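Long-range contacts in acetoin utilization protein AcuB, putative (Vibrio cholerae, PDB 2O16), which is of unknown function but carries a pair of CBS domains, modules that in many relatives bind adenosine nucleotides and regulate partner proteins: residues 5-10 against 93-98; 13-18 against 121-126. All blocks are in the same frame, centred on the assembly; numbering follows the deposited sequence.

Overall arrangement
Both contacts tie the N-terminal part of the chain to the second half of the CBS pair, and their centres lie 14 Å apart. Interaction 1 sits toward the periphery, about 15 Å from the centre of the chain, where the loop before strand 12-13 meets the start of helix 97-106; interaction 2 lies about 6 Å from that centre, where the loop after the same strand passes strand 119-124. Along the sequence the order is 5-10, 13-18, 93-98, 121-126, so the segments alternate. Val7 CG2 touches Ile124 CD1 at 3.6 Å, joining the two. Residues at the start of the chain, strand 12-13 among them, thus join the sheet of the second CBS module, consistent with the interlocked build of CBS pairs.

Interaction 1: 5-10 against 93-98; sequences IKVEDM and PQAGLK
Ile5 and Val7 use their backbones to meet Leu97 and Ala95 in a single beta bridge, which joins the N-terminal loop to the start of helix 97-106 in the second CBS module. Leu97 N donates to Ile5 O at 2.8 Å, and Val7 N gives its hydrogen to Ala95 O nearly along the C=O axis (163° at the oxygen). A third bond, from Glu8 N to a lone pair of Pro93 O (3.0 Å), lies in the carbonyl plane. Ile5 O has a second donor in a water that also accepts from Lys98 N. Lys6 N points elsewhere: Asp9 OD2 accepts it from above the carboxylate plane, while Asp9 N returns to Lys6 O. Gly96 is the N-cap residue, its O bonded to Ser100 OG; Lys6 CA and Gly96 CA lie 4.4 Å apart, a closeness that does not depend on glycine.

Glu8 CG, set between N and the carbonyl carbon (chi1 59°), lies 3.2 Å from Pro93 O, with OE1 beside Pro93 CB. Leucine suits position 97 because its two methyls part: CD2 lies beside Ile5 CG2, whereas Leu97 CD1 is 3.7 Å from Met10 CE. The bent methionine (chi2 81°) crosses the leucine at about a right angle. Beyond the segments, Met10 and Leu97 pack on Phe129 of helix 126-141, Val7 rests on Ile124 of strand 119-124, and Val7 and Pro93 touch Val114 of strand 112-116.

Interaction 2: 13-18 against 121-126; sequences RHPHTL and VGIITD. With PO4 (phosphate ion), chain C.
Ile123 holds CG1 between its backbone N and carbonyl carbon (chi1 57°) and extends beyond it (chi2 174°), which presents both CG1 and CD1 to the ring of Pro15. This is an edge of the small antiparallel sheet of the second CBS domain, where the chain leaves strand 12-13 alongside strand 119-124. The ring and the isoleucine run antiparallel alongside one another. Pro15 CB lies 4.0 Å from Ile123 CG1 and equally near CD1, while Pro15 CG approaches the CG2 branch; both branches of the isoleucine therefore reach the CB-CG side of the ring. A compact, apolar ring suits this place because it packs against Ile123 and Gly122 and, having no N-H, brings no donor to this apolar contact.

Pro15 CD comes 3.9 Å from Gly122 CA; a side chain on Gly122 would have pointed to the side of Arg13. The strand is irregular here, with a classic beta bulge in which Val121 and Gly122 are both paired with Val114. No direct hydrogen bond joins the segments. Instead, one water accepts from His14 N at 2.8 Å; its link to Val121 O is suspiciously short and so doubtful. Pro40 of strand 38-42 also touches Ile123, so this residue joins the two sheets.

At the far end of strand 119-124, Thr125 is the N-cap of helix 126-141. A phosphate ion, probably from the crystallisation liquor, rests there; His38, Ser127 and the backbone N of Arg37 also bind it. In the conformer described, Asp126 OD2 forms a salt bridge with Arg37. Thr125 OG1 lies 2.9 Å from phosphate O4, though its proton has another acceptor within range.

Interaction 1: 5-10 against 93-98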
loop_
_atom_site.group_PDB
_atom_site.type_symbol
_atom_site.label_atom_id
_atom_site.label_comp_id
_atom_site.label_asym_id
_atom_site.label_seq_id
_atom_site.Cartn_x
_atom_site.Cartn_y
_atom_site.Cartn_z
ATOM N N ILE A 5 19.095 7.358 -0.811
ATOM C CA ILE A 5 18.092 6.363 -0.419
ATOM C C ILE A 5 17.011 6.193 -1.475
ATOM O O ILE A 5 16.369 7.167 -1.887
ATOM C CB ILE A 5 17.407 6.681 0.937
ATOM C CG1 ILE A 5 18.437 7.024 2.009
ATOM C CG2 ILE A 5 16.587 5.467 1.421
ATOM C CD1 ILE A 5 17.798 7.623 3.297
ATOM N N LYS A 6 16.818 4.943 -1.890
ATOM C CA LYS A 6 15.790 4.572 -2.856
ATOM C C LYS A 6 14.584 3.993 -2.130
ATOM O O LYS A 6 14.707 3.492 -1.006
ATOM C CB LYS A 6 16.332 3.517 -3.796
ATOM C CG LYS A 6 17.509 3.999 -4.637
ATOM C CD LYS A 6 18.381 2.828 -5.055
ATOM C CE LYS A 6 19.192 3.148 -6.318
ATOM N NZ LYS A 6 19.551 4.606 -6.442
ATOM N N VAL A 7 13.435 4.033 -2.797
ATOM C CA VAL A 7 12.191 3.454 -2.278
ATOM C C VAL A 7 12.392 2.018 -1.814
ATOM O O VAL A 7 11.994 1.662 -0.724
ATOM C CB VAL A 7 11.065 3.552 -3.354
ATOM C CG1 VAL A 7 10.024 2.463 -3.173
ATOM C CG2 VAL A 7 10.443 4.964 -3.328
ATOM N N GLU A 8 13.058 1.202 -2.626
ATOM C CA GLU A 8 13.304 -0.206 -2.264
ATOM C C GLU A 8 14.085 -0.418 -0.963
ATOM O O GLU A 8 14.050 -1.515 -0.400
ATOM C CB GLU A 8 14.011 -0.939 -3.414
ATOM C CG GLU A 8 15.360 -0.333 -3.805
ATOM C CD GLU A 8 15.918 -0.918 -5.104
ATOM O OE1 GLU A 8 15.372 -1.930 -5.627
ATOM O OE2 GLU A 8 16.918 -0.354 -5.596
ATOM N N ASP A 9 14.795 0.622 -0.508
ATOM C CA ASP A 9 15.606 0.562 0.717
ATOM C C ASP A 9 14.732 0.625 1.968
ATOM O O ASP A 9 15.146 0.193 3.056
ATOM C CB ASP A 9 16.639 1.712 0.742
ATOM C CG ASP A 9 17.692 1.601 -0.350
ATOM O OD1 ASP A 9 17.992 0.469 -0.787
ATOM O OD2 ASP A 9 18.255 2.657 -0.759
ATOM N N MET A 10 13.502 1.119 1.827
ATOM C CA MET A 10 12.643 1.353 2.993
ATOM C C MET A 10 11.237 0.788 2.898
ATOM O O MET A 10 10.490 0.819 3.888
ATOM C CB MET A 10 12.584 2.862 3.298
ATOM C CG MET A 10 12.019 3.720 2.154
ATOM S SD MET A 10 10.197 3.691 2.151
ATOM C CE MET A 10 9.847 4.777 3.536
ATOM N N PRO A 93 10.836 0.693 -7.870
ATOM C CA PRO A 93 11.698 0.497 -6.698
ATOM C C PRO A 93 12.974 1.336 -6.660
ATOM O O PRO A 93 13.471 1.591 -5.587
ATOM C CB PRO A 93 12.071 -0.985 -6.779
ATOM C CG PRO A 93 11.908 -1.326 -8.208
ATOM C CD PRO A 93 10.692 -0.558 -8.630
ATOM N N GLN A 94 13.484 1.768 -7.812
ATOM C CA GLN A 94 14.709 2.564 -7.838
ATOM C C GLN A 94 14.451 4.057 -7.566
ATOM O O GLN A 94 15.408 4.846 -7.465
ATOM C CB GLN A 94 15.440 2.388 -9.184
ATOM C CG GLN A 94 14.670 2.970 -10.374
ATOM C CD GLN A 94 13.695 1.982 -11.030
ATOM O OE1 GLN A 94 13.393 0.901 -10.482
ATOM N NE2 GLN A 94 13.221 2.344 -12.238
ATOM N N ALA A 95 13.180 4.462 -7.444
ATOM C CA ALA A 95 12.868 5.886 -7.225
ATOM C C ALA A 95 13.555 6.411 -5.963
ATOM O O ALA A 95 13.759 5.657 -5.023
ATOM C CB ALA A 95 11.366 6.122 -7.158
ATOM N N GLY A 96 13.903 7.700 -5.949
ATOM C CA GLY A 96 14.498 8.301 -4.755
ATOM C C GLY A 96 13.436 8.438 -3.667
ATOM O O GLY A 96 12.277 8.805 -3.943
ATOM N N LEU A 97 13.845 8.183 -2.432
ATOM C CA LEU A 97 12.915 8.207 -1.316
ATOM C C LEU A 97 12.363 9.598 -1.077
ATOM O O LEU A 97 11.165 9.731 -0.952
ATOM C CB LEU A 97 13.522 7.653 -0.021
ATOM C CG LEU A 97 12.701 7.899 1.256
ATOM C CD1 LEU A 97 11.329 7.233 1.187
ATOM C CD2 LEU A 97 13.470 7.415 2.527
ATOM N N LYS A 98 13.207 10.634 -1.026
ATOM C CA LYS A 98 12.693 11.968 -0.663
ATOM C C LYS A 98 11.703 12.435 -1.723
ATOM O O LYS A 98 10.634 12.983 -1.417
ATOM C CB LYS A 98 13.826 13.003 -0.526
ATOM C CG LYS A 98 13.329 14.337 0.064
ATOM C CD LYS A 98 14.429 15.417 0.215
ATOM C CE LYS A 98 14.918 15.917 -1.130
ATOM N NZ LYS A 98 15.815 17.122 -0.934
HETATM O O HOH W 1 16.255 10.216 -1.161
#

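Interaction 2: 13-18 against 121-126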
loop_
_atom_site.group_PDB
_atom_site.type_symbol
_atom_site.label_atom_id
_atom_site.label_comp_id
_atom_site.label_asym_id
_atom_site.label_seq_id
_atom_site.Cartn_x
_atom_site.Cartn_y
_atom_site.Cartn_z
ATOM N N ARG A 13 8.538 -5.139 1.977
ATOM C CA ARG A 13 8.645 -6.118 0.906
ATOM C C ARG A 13 7.657 -7.279 1.161
ATOM O O ARG A 13 7.128 -7.411 2.251
ATOM C CB ARG A 13 10.097 -6.623 0.791
ATOM C CG ARG A 13 11.121 -5.519 0.581
ATOM C CD ARG A 13 12.511 -6.101 0.300
ATOM N NE ARG A 13 13.512 -5.056 0.057
ATOM C CZ ARG A 13 14.046 -4.779 -1.132
ATOM N NH1 ARG A 13 13.688 -5.474 -2.208
ATOM N NH2 ARG A 13 14.952 -3.810 -1.244
ATOM N N HIS A 14 7.403 -8.110 0.161
ATOM C CA HIS A 14 6.436 -9.227 0.325
ATOM C C HIS A 14 5.139 -8.825 1.030
ATOM O O HIS A 14 4.749 -9.480 1.993
ATOM C CB HIS A 14 7.035 -10.406 1.131
ATOM C CG HIS A 14 8.474 -10.662 0.857
ATOM N ND1 HIS A 14 8.948 -10.975 -0.400
ATOM C CD2 HIS A 14 9.550 -10.662 1.682
ATOM C CE1 HIS A 14 10.258 -11.147 -0.341
ATOM N NE2 HIS A 14 10.646 -10.965 0.911
ATOM N N PRO A 15 4.455 -7.742 0.571
ATOM C CA PRO A 15 3.210 -7.441 1.278
ATOM C C PRO A 15 2.181 -8.542 1.015
ATOM O O PRO A 15 2.250 -9.217 -0.012
ATOM C CB PRO A 15 2.736 -6.132 0.643
ATOM C CG PRO A 15 3.360 -6.104 -0.705
ATOM C CD PRO A 15 4.697 -6.820 -0.549
ATOM N N HIS A 16 1.287 -8.729 1.965
ATOM C CA HIS A 16 0.125 -9.595 1.817
ATOM C C HIS A 16 -0.838 -8.971 0.827
ATOM O O HIS A 16 -1.201 -7.792 0.944
ATOM C CB HIS A 16 -0.579 -9.791 3.148
ATOM C CG HIS A 16 0.219 -10.613 4.119
ATOM N ND1 HIS A 16 1.244 -10.080 4.874
ATOM C CD2 HIS A 16 0.150 -11.926 4.446
ATOM C CE1 HIS A 16 1.765 -11.029 5.639
ATOM N NE2 HIS A 16 1.127 -12.161 5.392
ATOM N N THR A 17 -1.258 -9.793 -0.113
ATOM C CA THR A 17 -2.101 -9.366 -1.250
ATOM C C THR A 17 -3.332 -10.277 -1.338
ATOM O O THR A 17 -3.405 -11.325 -0.665
ATOM C CB THR A 17 -1.322 -9.474 -2.559
ATOM O OG1 THR A 17 -0.884 -10.824 -2.723
ATOM C CG2 THR A 17 -0.100 -8.561 -2.540
ATOM N N LEU A 18 -4.301 -9.891 -2.153
ATOM C CA LEU A 18 -5.506 -10.714 -2.355
ATOM C C LEU A 18 -5.857 -10.719 -3.832
ATOM O O LEU A 18 -5.551 -9.738 -4.525
ATOM C CB LEU A 18 -6.663 -10.141 -1.530
ATOM C CG LEU A 18 -6.582 -10.420 -0.010
ATOM C CD1 LEU A 18 -7.719 -9.771 0.706
ATOM C CD2 LEU A 18 -6.531 -11.952 0.350
ATOM N N VAL A 121 6.368 -5.458 -6.090
ATOM C CA VAL A 121 7.536 -5.865 -5.300
ATOM C C VAL A 121 7.513 -5.330 -3.851
ATOM O O VAL A 121 8.279 -5.765 -2.969
ATOM C CB VAL A 121 8.867 -5.508 -6.037
ATOM C CG1 VAL A 121 8.936 -6.281 -7.362
ATOM C CG2 VAL A 121 8.991 -3.984 -6.296
ATOM N N GLY A 122 6.628 -4.378 -3.587
ATOM C CA GLY A 122 6.572 -3.837 -2.233
ATOM C C GLY A 122 5.479 -2.799 -2.110
ATOM O O GLY A 122 4.814 -2.487 -3.087
ATOM N N ILE A 123 5.311 -2.259 -0.898
ATOM C CA ILE A 123 4.452 -1.086 -0.677
ATOM C C ILE A 123 5.159 -0.100 0.236
ATOM O O ILE A 123 5.982 -0.504 1.064
ATOM C CB ILE A 123 3.067 -1.438 -0.041
ATOM C CG1 ILE A 123 3.241 -2.198 1.302
ATOM C CG2 ILE A 123 2.197 -2.209 -1.085
ATOM C CD1 ILE A 123 1.893 -2.467 2.092
ATOM N N ILE A 124 4.846 1.191 0.068
ATOM C CA ILE A 124 5.278 2.201 1.028
ATOM C C ILE A 124 4.066 2.613 1.832
ATOM O O ILE A 124 3.072 3.071 1.260
ATOM C CB ILE A 124 5.824 3.477 0.344
ATOM C CG1 ILE A 124 6.961 3.153 -0.637
ATOM C CG2 ILE A 124 6.256 4.501 1.430
ATOM C CD1 ILE A 124 7.374 4.376 -1.463
ATOM N N THR A 125 4.119 2.456 3.148
ATOM C CA THR A 125 3.020 2.926 3.990
ATOM C C THR A 125 3.522 3.860 5.076
ATOM O O THR A 125 4.738 3.991 5.284
ATOM C CB THR A 125 2.270 1.790 4.729
ATOM O OG1 THR A 125 3.192 1.101 5.559
ATOM C CG2 THR A 125 1.594 0.812 3.737
ATOM N N ASP A 126 2.583 4.494 5.789
ATOM C CA ASP A 126 2.969 5.330 6.919
ATOM C C ASP A 126 3.911 4.541 7.859
ATOM O O ASP A 126 4.882 5.106 8.388
ATOM C CB ASP A 126 1.734 5.914 7.636
ATOM C CG ASP A 126 0.609 4.891 7.821
ATOM O OD1 ASP A 126 0.888 3.676 7.866
ATOM O OD2 ASP A 126 -0.557 5.308 7.933
HETATM P P PO4 C . -0.504 0.381 7.199
HETATM O O1 PO4 C . -1.201 -0.397 6.110
HETATM O O2 PO4 C . -0.840 1.840 6.958
HETATM O O3 PO4 C . -1.158 -0.062 8.488
HETATM O O4 PO4 C . 0.997 0.161 7.255
HETATM O O HOH W 2 9.040 -8.026 -2.152
#